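Local coordinates for protein peroxiredoxin (Akkermansia muciniphila, PDB 6KHX) that is a typical 2-Cys peroxiredoxin that probably reduces hydrogen peroxide and organic hydroperoxides through a redox-active cysteine, at residues Phe11-Val16 / Lys107-Asp112; Phe25-Phe30 / Val36-Tyr41; Glu58-Phe63 / Val68-Cys73; Asp64-Ala69 / Glu165-Val170; Leu153-Asp156 / Gly160-Ile163. All blocks are in the same frame, centred on the assembly; numbering follows the deposited sequence.

Contact 1. Residues Phe11-Val16 / Lys107-Asp112; sequences FSANAV and KTISAD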
# COMPACT_ATOMS: atom_id res chain seq x y z
N PHE B 11 26.50 -19.25 -12.14
CA PHE B 11 25.60 -20.38 -12.23
C PHE B 11 26.35 -21.63 -11.82
O PHE B 11 27.57 -21.62 -11.64
CB PHE B 11 24.99 -20.53 -13.64
CG PHE B 11 26.00 -20.75 -14.75
CD1 PHE B 11 26.52 -22.01 -15.00
CD2 PHE B 11 26.38 -19.70 -15.58
CE1 PHE B 11 27.43 -22.22 -16.02
CE2 PHE B 11 27.29 -19.91 -16.60
CZ PHE B 11 27.82 -21.17 -16.82
N SER B 12 25.60 -22.72 -11.64
CA SER B 12 26.18 -24.01 -11.29
C SER B 12 25.17 -25.05 -11.75
O SER B 12 24.07 -25.13 -11.20
CB SER B 12 26.46 -24.10 -9.79
OG SER B 12 26.96 -25.39 -9.44
N ALA B 13 25.52 -25.79 -12.79
CA ALA B 13 24.57 -26.68 -13.43
C ALA B 13 25.27 -27.95 -13.87
O ALA B 13 26.50 -28.06 -13.85
CB ALA B 13 23.89 -25.99 -14.62
N ASN B 14 24.47 -28.93 -14.26
CA ASN B 14 25.00 -30.11 -14.91
C ASN B 14 25.53 -29.74 -16.29
O ASN B 14 25.00 -28.84 -16.96
CB ASN B 14 23.92 -31.18 -15.04
CG ASN B 14 23.39 -31.63 -13.70
OD1 ASN B 14 24.14 -31.77 -12.74
ND2 ASN B 14 22.08 -31.85 -13.62
N ALA B 15 26.58 -30.44 -16.72
CA ALA B 15 27.15 -30.19 -18.03
C ALA B 15 27.69 -31.49 -18.59
O ALA B 15 27.81 -32.50 -17.88
CB ALA B 15 28.26 -29.13 -17.96
N VAL B 16 27.98 -31.47 -19.88
CA VAL B 16 28.73 -32.53 -20.54
C VAL B 16 30.11 -31.98 -20.85
O VAL B 16 30.25 -31.03 -21.63
CB VAL B 16 28.03 -33.05 -21.81
CG1 VAL B 16 28.65 -34.35 -22.25
CG2 VAL B 16 26.58 -33.31 -21.49
N LYS B 107 16.32 -22.82 -17.02
CA LYS B 107 16.26 -21.59 -17.82
C LYS B 107 16.71 -20.36 -17.04
O LYS B 107 16.55 -19.23 -17.54
CB LYS B 107 14.86 -21.34 -18.38
CG LYS B 107 14.26 -22.56 -19.06
CD LYS B 107 12.95 -22.23 -19.73
CE LYS B 107 12.28 -23.49 -20.23
NZ LYS B 107 13.01 -24.09 -21.38
N THR B 108 17.29 -20.53 -15.85
CA THR B 108 17.71 -19.37 -15.07
C THR B 108 18.98 -18.73 -15.65
O THR B 108 19.15 -17.51 -15.55
CB THR B 108 17.93 -19.75 -13.60
OG1 THR B 108 18.88 -20.82 -13.51
CG2 THR B 108 16.62 -20.20 -12.96
N ILE B 109 19.88 -19.52 -16.23
CA ILE B 109 21.09 -18.95 -16.82
C ILE B 109 20.74 -18.09 -18.02
O ILE B 109 21.20 -16.95 -18.16
CB ILE B 109 22.09 -20.06 -17.20
CG1 ILE B 109 22.34 -20.99 -16.03
CG2 ILE B 109 23.40 -19.45 -17.65
CD1 ILE B 109 23.19 -22.19 -16.40
N SER B 110 19.91 -18.63 -18.91
CA SER B 110 19.48 -17.88 -20.08
C SER B 110 18.75 -16.61 -19.67
O SER B 110 18.89 -15.56 -20.32
CB SER B 110 18.59 -18.76 -20.97
OG SER B 110 19.26 -19.96 -21.32
N ALA B 111 17.95 -16.68 -18.61
CA ALA B 111 17.28 -15.49 -18.09
C ALA B 111 18.30 -14.48 -17.57
O ALA B 111 18.23 -13.29 -17.90
CB ALA B 111 16.29 -15.87 -16.99
N ASP B 112 19.26 -14.94 -16.77
CA ASP B 112 20.24 -14.03 -16.18
C ASP B 112 21.11 -13.36 -17.23
O ASP B 112 21.53 -12.21 -17.05
CB ASP B 112 21.11 -14.80 -15.18
CG ASP B 112 20.36 -15.15 -13.91
OD1 ASP B 112 19.23 -14.64 -13.75
OD2 ASP B 112 20.88 -15.95 -13.10

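Contact 2. Residues Phe25-Phe30 / Val36-Tyr41; sequences FSLDQF and VILFFY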
# COMPACT_ATOMS: atom_id res chain seq x y z
N PHE B 25 28.91 -27.63 -12.64
CA PHE B 25 29.76 -26.87 -13.54
C PHE B 25 29.47 -25.39 -13.38
O PHE B 25 28.31 -24.97 -13.40
CB PHE B 25 29.57 -27.28 -15.00
CG PHE B 25 30.49 -26.56 -15.94
CD1 PHE B 25 31.76 -27.06 -16.21
CD2 PHE B 25 30.11 -25.36 -16.53
CE1 PHE B 25 32.62 -26.38 -17.06
CE2 PHE B 25 30.97 -24.68 -17.39
CZ PHE B 25 32.23 -25.20 -17.65
N SER B 26 30.52 -24.59 -13.23
CA SER B 26 30.39 -23.16 -13.03
C SER B 26 31.58 -22.48 -13.69
O SER B 26 32.64 -23.08 -13.86
CB SER B 26 30.33 -22.81 -11.54
OG SER B 26 30.35 -21.41 -11.34
N LEU B 27 31.40 -21.21 -14.02
CA LEU B 27 32.52 -20.45 -14.57
C LEU B 27 33.46 -19.94 -13.49
O LEU B 27 34.47 -19.30 -13.82
CB LEU B 27 32.01 -19.28 -15.43
CG LEU B 27 31.12 -19.67 -16.62
CD1 LEU B 27 30.82 -18.46 -17.50
CD2 LEU B 27 31.74 -20.80 -17.43
N ASP B 28 33.17 -20.21 -12.21
CA ASP B 28 34.07 -19.84 -11.12
C ASP B 28 35.47 -20.40 -11.36
O ASP B 28 36.47 -19.72 -11.12
CB ASP B 28 33.52 -20.36 -9.79
CG ASP B 28 32.35 -19.54 -9.29
OD1 ASP B 28 32.07 -18.46 -9.87
OD2 ASP B 28 31.70 -19.98 -8.31
N GLN B 29 35.55 -21.64 -11.85
CA GLN B 29 36.83 -22.31 -12.04
C GLN B 29 37.78 -21.52 -12.93
O GLN B 29 39.00 -21.67 -12.82
CB GLN B 29 36.60 -23.70 -12.64
CG GLN B 29 35.88 -23.67 -13.97
CD GLN B 29 35.53 -25.05 -14.47
OE1 GLN B 29 36.42 -25.84 -14.80
NE2 GLN B 29 34.24 -25.36 -14.49
N PHE B 30 37.25 -20.68 -13.82
CA PHE B 30 38.09 -19.95 -14.75
C PHE B 30 38.53 -18.59 -14.22
O PHE B 30 39.45 -17.99 -14.80
CB PHE B 30 37.37 -19.75 -16.10
CG PHE B 30 36.87 -21.02 -16.70
CD1 PHE B 30 37.77 -22.00 -17.10
CD2 PHE B 30 35.52 -21.24 -16.88
CE1 PHE B 30 37.32 -23.19 -17.65
CE2 PHE B 30 35.06 -22.42 -17.43
CZ PHE B 30 35.96 -23.40 -17.82
N VAL B 36 36.60 -16.59 -20.94
CA VAL B 36 35.52 -17.50 -21.29
C VAL B 36 34.77 -16.94 -22.49
O VAL B 36 34.38 -15.77 -22.49
CB VAL B 36 34.55 -17.76 -20.12
CG1 VAL B 36 33.48 -18.75 -20.54
CG2 VAL B 36 35.30 -18.26 -18.90
N ILE B 37 34.58 -17.77 -23.51
CA ILE B 37 33.60 -17.51 -24.55
C ILE B 37 32.40 -18.40 -24.24
O ILE B 37 32.48 -19.63 -24.35
CB ILE B 37 34.16 -17.78 -25.95
CG1 ILE B 37 35.13 -16.67 -26.36
CG2 ILE B 37 33.04 -17.88 -26.98
CD1 ILE B 37 34.44 -15.39 -26.76
N LEU B 38 31.30 -17.78 -23.82
CA LEU B 38 30.09 -18.50 -23.43
C LEU B 38 29.03 -18.26 -24.51
O LEU B 38 28.68 -17.11 -24.78
CB LEU B 38 29.59 -18.02 -22.07
CG LEU B 38 28.24 -18.54 -21.57
CD1 LEU B 38 28.33 -20.02 -21.26
CD2 LEU B 38 27.75 -17.76 -20.35
N PHE B 39 28.54 -19.33 -25.13
CA PHE B 39 27.54 -19.16 -26.17
C PHE B 39 26.32 -20.06 -25.93
O PHE B 39 26.45 -21.23 -25.56
CB PHE B 39 28.13 -19.40 -27.59
CG PHE B 39 28.43 -20.83 -27.91
CD1 PHE B 39 29.61 -21.42 -27.49
CD2 PHE B 39 27.55 -21.58 -28.68
CE1 PHE B 39 29.89 -22.74 -27.80
CE2 PHE B 39 27.83 -22.90 -28.99
CZ PHE B 39 29.00 -23.48 -28.55
N PHE B 40 25.15 -19.47 -26.13
CA PHE B 40 23.85 -20.11 -26.00
C PHE B 40 23.28 -20.39 -27.39
O PHE B 40 23.38 -19.54 -28.29
CB PHE B 40 22.86 -19.22 -25.24
CG PHE B 40 23.31 -18.83 -23.86
CD1 PHE B 40 24.23 -17.82 -23.67
CD2 PHE B 40 22.78 -19.47 -22.74
CE1 PHE B 40 24.64 -17.45 -22.40
CE2 PHE B 40 23.18 -19.11 -21.46
CZ PHE B 40 24.11 -18.10 -21.29
N TYR B 41 22.65 -21.56 -27.53
CA TYR B 41 21.90 -21.99 -28.70
C TYR B 41 20.55 -22.54 -28.24
O TYR B 41 20.41 -22.97 -27.09
CB TYR B 41 22.66 -23.07 -29.49
CG TYR B 41 22.90 -24.35 -28.73
CD1 TYR B 41 23.97 -24.46 -27.84
CD2 TYR B 41 22.07 -25.44 -28.90
CE1 TYR B 41 24.20 -25.63 -27.14
CE2 TYR B 41 22.29 -26.62 -28.21
CZ TYR B 41 23.36 -26.71 -27.33
OH TYR B 41 23.58 -27.88 -26.64

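Contact 3. Residues Glu58-Phe63 / Val68-Cys73; sequences EALGEF and VAVVGC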
# COMPACT_ATOMS: atom_id res chain seq x y z
N GLU B 58 36.24 -27.45 -33.78
CA GLU B 58 37.34 -27.45 -34.74
C GLU B 58 38.35 -26.35 -34.44
O GLU B 58 39.55 -26.51 -34.70
CB GLU B 58 36.82 -27.29 -36.17
CG GLU B 58 35.68 -28.21 -36.61
CD GLU B 58 36.08 -29.66 -36.80
OE1 GLU B 58 37.14 -30.08 -36.27
OE2 GLU B 58 35.34 -30.40 -37.49
N ALA B 59 37.88 -25.22 -33.92
CA ALA B 59 38.72 -24.08 -33.59
C ALA B 59 39.19 -24.10 -32.13
O ALA B 59 39.71 -23.09 -31.65
CB ALA B 59 37.97 -22.77 -33.88
N LEU B 60 39.01 -25.22 -31.43
CA LEU B 60 39.31 -25.24 -30.00
C LEU B 60 40.77 -24.90 -29.73
O LEU B 60 41.08 -24.26 -28.72
CB LEU B 60 38.95 -26.60 -29.40
CG LEU B 60 38.83 -26.63 -27.88
CD1 LEU B 60 37.91 -25.52 -27.40
CD2 LEU B 60 38.34 -27.99 -27.41
N GLY B 61 41.68 -25.30 -30.62
CA GLY B 61 43.08 -25.00 -30.41
C GLY B 61 43.36 -23.51 -30.46
O GLY B 61 44.19 -22.99 -29.70
N GLU B 62 42.68 -22.79 -31.36
CA GLU B 62 42.86 -21.34 -31.45
C GLU B 62 42.46 -20.64 -30.15
O GLU B 62 43.08 -19.64 -29.77
CB GLU B 62 42.04 -20.79 -32.62
CG GLU B 62 42.51 -21.26 -33.98
CD GLU B 62 43.95 -20.88 -34.26
OE1 GLU B 62 44.30 -19.68 -34.12
OE2 GLU B 62 44.75 -21.78 -34.61
N PHE B 63 41.44 -21.15 -29.46
CA PHE B 63 41.06 -20.56 -28.18
C PHE B 63 41.98 -21.02 -27.06
O PHE B 63 42.31 -20.22 -26.17
CB PHE B 63 39.60 -20.88 -27.86
CG PHE B 63 38.62 -20.21 -28.78
CD1 PHE B 63 38.31 -18.86 -28.62
CD2 PHE B 63 38.02 -20.91 -29.81
CE1 PHE B 63 37.42 -18.23 -29.46
CE2 PHE B 63 37.12 -20.28 -30.66
CZ PHE B 63 36.82 -18.94 -30.48
N VAL B 68 41.51 -19.14 -23.50
CA VAL B 68 40.07 -18.94 -23.56
C VAL B 68 39.42 -20.30 -23.45
O VAL B 68 39.75 -21.22 -24.21
CB VAL B 68 39.63 -18.23 -24.86
CG1 VAL B 68 38.12 -18.17 -24.93
CG2 VAL B 68 40.23 -16.83 -24.93
N ALA B 69 38.54 -20.45 -22.47
CA ALA B 69 37.72 -21.64 -22.35
C ALA B 69 36.44 -21.41 -23.14
O ALA B 69 35.80 -20.36 -23.01
CB ALA B 69 37.40 -21.91 -20.88
N VAL B 70 36.07 -22.39 -23.97
CA VAL B 70 34.85 -22.32 -24.76
C VAL B 70 33.78 -23.12 -24.03
O VAL B 70 34.00 -24.29 -23.69
CB VAL B 70 35.08 -22.85 -26.18
CG1 VAL B 70 33.77 -22.90 -26.95
CG2 VAL B 70 36.09 -21.98 -26.89
N VAL B 71 32.63 -22.49 -23.79
CA VAL B 71 31.53 -23.12 -23.07
C VAL B 71 30.25 -22.86 -23.84
O VAL B 71 29.92 -21.70 -24.12
CB VAL B 71 31.39 -22.60 -21.62
CG1 VAL B 71 30.26 -23.31 -20.90
CG2 VAL B 71 32.69 -22.74 -20.85
N GLY B 72 29.54 -23.93 -24.20
CA GLY B 72 28.22 -23.82 -24.80
C GLY B 72 27.12 -24.10 -23.78
O GLY B 72 27.34 -24.73 -22.75
N CYS B 73 25.92 -23.63 -24.10
CA CYS B 73 24.80 -23.76 -23.18
C CYS B 73 23.49 -23.70 -23.94
O CYS B 73 23.30 -22.85 -24.82
CB CYS B 73 24.84 -22.66 -22.12
SG CYS B 73 23.47 -22.73 -20.95

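Contact 4. Residues Asp64-Ala69 / Glu165-Val170; sequences DKRDVA and EAIRVV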
# COMPACT_ATOMS: atom_id res chain seq x y z
N ASP B 64 42.42 -22.28 -27.09
CA ASP B 64 43.38 -22.75 -26.10
C ASP B 64 44.65 -21.91 -26.12
O ASP B 64 45.18 -21.56 -25.06
CB ASP B 64 43.72 -24.23 -26.32
CG ASP B 64 42.54 -25.16 -26.04
OD1 ASP B 64 41.68 -24.80 -25.21
OD2 ASP B 64 42.48 -26.25 -26.65
N LYS B 65 45.16 -21.60 -27.31
CA LYS B 65 46.37 -20.77 -27.39
C LYS B 65 46.17 -19.41 -26.74
O LYS B 65 47.14 -18.81 -26.25
CB LYS B 65 46.81 -20.58 -28.85
CG LYS B 65 47.14 -21.86 -29.59
CD LYS B 65 47.76 -21.57 -30.96
CE LYS B 65 46.95 -20.55 -31.74
NZ LYS B 65 47.55 -20.35 -33.09
N ARG B 66 44.94 -18.91 -26.71
CA ARG B 66 44.65 -17.60 -26.14
C ARG B 66 44.10 -17.66 -24.72
O ARG B 66 43.56 -16.66 -24.24
CB ARG B 66 43.69 -16.85 -27.06
CG ARG B 66 44.37 -16.17 -28.23
CD ARG B 66 43.38 -15.81 -29.30
NE ARG B 66 43.44 -16.77 -30.39
CZ ARG B 66 43.84 -16.48 -31.62
NH1 ARG B 66 44.19 -15.24 -31.93
NH2 ARG B 66 43.87 -17.43 -32.55
N ASP B 67 44.21 -18.81 -24.04
CA ASP B 67 43.76 -18.95 -22.65
C ASP B 67 42.27 -18.66 -22.53
O ASP B 67 41.82 -18.01 -21.58
CB ASP B 67 44.57 -18.06 -21.71
CG ASP B 67 45.72 -18.80 -21.06
OD1 ASP B 67 45.93 -19.98 -21.42
OD2 ASP B 67 46.39 -18.21 -20.19
N VAL B 68 41.51 -19.14 -23.50
CA VAL B 68 40.07 -18.94 -23.56
C VAL B 68 39.42 -20.30 -23.45
O VAL B 68 39.75 -21.22 -24.21
CB VAL B 68 39.63 -18.23 -24.86
CG1 VAL B 68 38.12 -18.17 -24.93
CG2 VAL B 68 40.23 -16.83 -24.93
N ALA B 69 38.54 -20.45 -22.47
CA ALA B 69 37.72 -21.64 -22.35
C ALA B 69 36.44 -21.41 -23.14
O ALA B 69 35.80 -20.36 -23.01
CB ALA B 69 37.40 -21.91 -20.88
N GLU B 165 34.93 -13.59 -35.78
CA GLU B 165 34.62 -12.40 -34.99
C GLU B 165 34.87 -12.64 -33.51
O GLU B 165 35.34 -11.74 -32.80
CB GLU B 165 33.17 -11.97 -35.23
CG GLU B 165 32.75 -10.67 -34.53
CD GLU B 165 33.60 -9.46 -34.89
OE1 GLU B 165 34.15 -9.41 -36.02
OE2 GLU B 165 33.72 -8.54 -34.05
N ALA B 166 34.57 -13.84 -33.01
CA ALA B 166 34.85 -14.15 -31.62
C ALA B 166 36.35 -14.08 -31.34
O ALA B 166 36.79 -13.44 -30.37
CB ALA B 166 34.29 -15.52 -31.26
N ILE B 167 37.16 -14.72 -32.19
CA ILE B 167 38.61 -14.67 -32.02
C ILE B 167 39.12 -13.24 -32.16
O ILE B 167 40.04 -12.83 -31.43
CB ILE B 167 39.28 -15.65 -33.01
CG1 ILE B 167 39.05 -17.08 -32.53
CG2 ILE B 167 40.77 -15.36 -33.14
CD1 ILE B 167 39.49 -18.13 -33.49
N ARG B 168 38.56 -12.46 -33.08
CA ARG B 168 39.01 -11.09 -33.26
C ARG B 168 38.76 -10.26 -32.01
O ARG B 168 39.61 -9.48 -31.58
CB ARG B 168 38.32 -10.45 -34.46
CG ARG B 168 38.92 -9.13 -34.88
CD ARG B 168 38.03 -8.39 -35.86
NE ARG B 168 36.89 -7.76 -35.20
CZ ARG B 168 36.91 -6.55 -34.66
NH1 ARG B 168 38.02 -5.83 -34.70
NH2 ARG B 168 35.83 -6.05 -34.07
N VAL B 169 37.57 -10.42 -31.41
CA VAL B 169 37.26 -9.69 -30.19
C VAL B 169 38.15 -10.15 -29.04
O VAL B 169 38.59 -9.33 -28.22
CB VAL B 169 35.76 -9.83 -29.86
CG1 VAL B 169 35.44 -9.09 -28.58
CG2 VAL B 169 34.92 -9.27 -30.99
N VAL B 170 38.45 -11.45 -28.98
CA VAL B 170 39.38 -11.93 -27.96
C VAL B 170 40.74 -11.26 -28.12
O VAL B 170 41.34 -10.78 -27.15
CB VAL B 170 39.51 -13.46 -28.04
CG1 VAL B 170 40.71 -13.93 -27.22
CG2 VAL B 170 38.24 -14.13 -27.54

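Contact 5. Residues Leu153-Asp156 / Gly160-Ile163; sequences LIND and GRSI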
# COMPACT_ATOMS: atom_id res chain seq x y z
N LEU B 153 26.84 -10.49 -27.92
CA LEU B 153 26.27 -10.57 -29.25
C LEU B 153 25.11 -11.54 -29.21
O LEU B 153 25.24 -12.63 -28.64
CB LEU B 153 27.34 -11.03 -30.25
CG LEU B 153 27.05 -11.54 -31.66
CD1 LEU B 153 28.30 -11.39 -32.50
CD2 LEU B 153 26.59 -12.99 -31.69
N ILE B 154 23.98 -11.17 -29.82
CA ILE B 154 22.82 -12.04 -29.90
C ILE B 154 22.30 -12.04 -31.33
O ILE B 154 22.05 -10.98 -31.91
CB ILE B 154 21.70 -11.62 -28.94
CG1 ILE B 154 22.24 -11.37 -27.53
CG2 ILE B 154 20.61 -12.69 -28.91
CD1 ILE B 154 21.19 -10.88 -26.58
N ASN B 155 22.11 -13.24 -31.89
CA ASN B 155 21.56 -13.41 -33.22
C ASN B 155 20.20 -14.10 -33.15
O ASN B 155 19.94 -14.93 -32.27
CB ASN B 155 22.50 -14.24 -34.11
CG ASN B 155 23.65 -13.42 -34.65
OD1 ASN B 155 23.80 -12.24 -34.33
ND2 ASN B 155 24.47 -14.05 -35.49
N ASP B 156 19.33 -13.73 -34.10
CA ASP B 156 18.09 -14.46 -34.29
C ASP B 156 18.38 -15.92 -34.65
O ASP B 156 19.47 -16.28 -35.09
CB ASP B 156 17.25 -13.79 -35.38
CG ASP B 156 15.82 -14.25 -35.38
OD1 ASP B 156 15.46 -15.10 -34.54
OD2 ASP B 156 15.04 -13.75 -36.22
N GLY B 160 23.52 -18.11 -38.00
CA GLY B 160 24.66 -18.66 -37.30
C GLY B 160 25.74 -17.63 -37.06
O GLY B 160 25.86 -16.63 -37.77
N ARG B 161 26.55 -17.88 -36.04
CA ARG B 161 27.55 -16.91 -35.63
C ARG B 161 28.85 -17.15 -36.39
O ARG B 161 28.92 -17.99 -37.30
CB ARG B 161 27.73 -16.98 -34.11
CG ARG B 161 26.57 -16.35 -33.35
CD ARG B 161 26.47 -16.85 -31.93
NE ARG B 161 25.90 -18.20 -31.88
CZ ARG B 161 25.49 -18.78 -30.77
NH1 ARG B 161 25.56 -18.13 -29.61
NH2 ARG B 161 24.98 -20.02 -30.81
N SER B 162 29.89 -16.41 -36.03
CA SER B 162 31.17 -16.44 -36.74
C SER B 162 32.29 -16.61 -35.73
O SER B 162 32.45 -15.77 -34.83
CB SER B 162 31.36 -15.16 -37.55
OG SER B 162 32.73 -14.86 -37.73
N ILE B 163 33.08 -17.66 -35.90
CA ILE B 163 34.24 -17.88 -35.03
C ILE B 163 35.28 -16.79 -35.23
O ILE B 163 35.96 -16.39 -34.27
CB ILE B 163 34.81 -19.28 -35.28
CG1 ILE B 163 33.81 -20.33 -34.82
CG2 ILE B 163 36.20 -19.44 -34.65
CD1 ILE B 163 34.43 -21.65 -34.45

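Contact 1. Residues Phe11-Val16 / Lys107-Asp112
Ala-13 O takes a probable hydrogen bond from Phe-25 N, which ties Ala-13 to the neighbouring strand 24-25; Ala-13 of strand 13-17 and Phe-11 just before it meet Ile-109 of helix 108-112. The pairing belongs to the peroxiredoxin version of the thioredoxin fold, in which the N-terminal strand lies against strand 101-103 and the short helix follows that strand. Phe-11 O is held as well, by a hydrogen bond with Ser-26 OG, so the backbone is tied down on both sides of Ser-12, while the side chains of Phe-11 and Ala-13 both turn to the helix.

Across the contact everything is apolar. The methyl CD1 of Ile-109 sits over one face of the Phe-11 ring as a CH-pi contact, 4.0 Å from the centroid and 30° off the normal. Phe-11 has CG between its backbone N and carbonyl carbon (chi1 60°), which folds the ring over toward the helix, and the two side chains cross at about a right angle. The branched isoleucine suits this place because its second methyl, CG2, reaches Phe-11 CD2 at 3.6 Å, while CD1 is shared with the small Ala-13. Val-102 touches all three residues. The helix itself is held at its start by Asp-104, whose OD1 bonds Ile-109 N and whose OD2 bonds Ser-110 OG. On the strand side, Ala-13 CB ends 4.3 Å from Ile-109 CD1.

Contact 2. Residues Phe25-Phe30 / Val36-Tyr41
The Phe-30 ring carries Gln-29 CG on one face, 3.6 Å above the plane and over its centre, has Leu-27 CD2 in plane at its edge, and is met obliquely by Val-36 CG2. That last methyl is the link to strand 35-40, lying 3.6 Å from Phe-30 CD2. Val-36 has CG1 anti to its backbone N (chi1 -178°), which sends its two methyls to different partners: CG2 to Phe-30, and CG1 to Leu-27 CD1 at 4.0 Å. Leu-27 CD1 also reaches Leu-38 CD2 at 4.2 Å. An alanine at Val-36 is likely to leave Phe-30 without its strand methyl, open a gap there, and leave Leu-27 on Leu-38 alone within the segment.

Residues 28-30 form a 3-10 turn, and polar bonds hold its shape. Ser-26 OG accepts from Asp-28 N, an ST turn, while Gln-29 NE2 gives Ser-26 O a nearly straight bond of 2.9 Å, with the acceptor in the amide plane. In this thioredoxin fold the turn leads into a central strand, and Ile-143 of the neighbouring strand extends the apolar patch. The chemistry thus divides the work: polar bonds shape the turn, while apolar side chains make its contact with strand 35-40.

Contact 3. Residues Glu58-Phe63 / Val68-Cys73
Val-70 CG2 lies over one face of the Phe-63 ring, a CH-pi contact 4.0 Å from the centroid and 29° off the normal. The two residues close a beta-alpha-beta unit of the thioredoxin fold, in which the chain leaves strand 35-40, passes through helices 48-58 and 60-65, and returns as the parallel neighbouring strand 68-74. Val-70 serves two helix residues with the same methyl, since Leu-60 CD1 stands 4.0 Å from Val-70 CG2. Phe-63 in turn touches two strand residues: its CD1 meets Val-68 CG1 obliquely at 3.8 Å, while Val-70 crosses it at about a right angle. With CG anti to the carbonyl carbon (chi1 -68°), the ring swings down from the helix onto the strand. Beta-branched valines at alternate positions suit it, because both present methyls on the helix side. An alanine in place of Phe-63 would probably leave the methyls of Val-68 and Val-70 facing a gap under the helix.

Further out, Ile-167 and Val-170 of helix 163-179 reach Phe-63 and Val-68 respectively, while Ile-37 of the neighbouring strand packs on Val-68. Tyr-99 touches Val-70. The chain reversal between helix and strand is drawn tight by the backbone: Val-68 N donates to Phe-63 O at 3.0 Å, the donor lying 37° out of the carbonyl plane.

Contact 4. Residues Asp64-Ala69 / Glu165-Val170
A Schellman motif ends helix 60-65, and Arg-66 and Val-68, on the two sides of its C-prime residue Asp-67, pack on Ile-167 and Val-170 of helix 163-179. Asp-67 adopts a positive phi, and its N bonds Asp-64 O. Ile-167 CG2 stands over one face of the Arg-66 guanidinium, 3.5 Å above the plane and over its centre, with the side chains at about a right angle. An arginine fits here because its flat head can lie on a methyl while its nitrogens stay bonded: NH2 to Glu-62 OE1 and NH1 to Asp-171 OD2, both salt bridges. Arg-66 CD rests 3.9 Å from Val-170 CG1.

Helix 163-179 thus lies beside helix 60-65 on the sheet of the thioredoxin fold, and Val-170 reaches from it to the loop residue Arg-66 and to Val-68 at the start of strand 68-74: Val-170 CG1, set opposite the backbone N by a chi1 of 167°, meets Val-68 CG2 tip to tip at 3.7 Å. Ile-37 and Leu-142 of the sheet also touch Val-170.

Arg-168 takes no part in this packing. It grips Glu-165 side-on, NE to OE1 and Arg-168 NH2 to Glu-165 OE2, the latter at 3.3 Å on the syn lone pair. The same NH2 bonds Gly-160 O of a neighbouring subunit.

Contact 5. Residues Leu153-Asp156 / Gly160-Ile163
Leu-153 and Arg-161 cross at a slant, the leucine methyl CD2 lying 3.7 Å from Arg-161 CG and 3.9 Å from Arg-161 CD. Asn-155, further along strand 149-155, approaches the same methylene: its ND2 is 3.8 Å from Arg-161 CG, and its amide plane stands 42° from the guanidinium. With CG anti to the carbonyl carbon (chi1 -74°) and a bend at chi3, Arg-161 carries its head away from these two side chains to Glu-52 OE1, a salt bridge from NE, and to Phe-40 O, bonded by NH1. Glu-52 probably balances the buried charge.

The amide of Asn-155 is likewise held at both ends: ND2 bonds Leu-159 O, while OD1 bonds His-151 of a neighbouring subunit. Strand 149-155 is the edge strand of the thioredoxin-fold sheet within the chain, and its residues 153-155 pair antiparallel with a strand of that subunit, the edge-to-edge dimer usual for 2-Cys peroxiredoxins. Leucine and asparagine suit the spot for different reasons, the one lending apolar bulk, the other a two-ended amide. The contact therefore uses only the aliphatic part of the arginine, against a leucine methyl and an amide, and leaves the charged head to partners outside the turn.

All five contacts reach the one mixed sheet. Contacts 1 and 2, with centres about 9 Å apart, are joined by strand pairing, and contact 2 is nested in the loop that contact 1 closes. Contacts 3 and 4 share Val-68 and Ala-69, their centres about 8 Å apart, and Phe-63 CZ meets Ile-167 CG1 at 3.6 Å. Contacts 2 and 3 lie on neighbouring strands, Ala-69 O probably bonding Ile-37 N. Contact 5 reaches contact 2 through Arg-161 at Phe-40 O; Tyr-41, in the same segment, touches Cys-49, which by family sequence is probably the peroxidatic cysteine. Contacts 4 and 5 both touch one neighbouring subunit, contact 1 another.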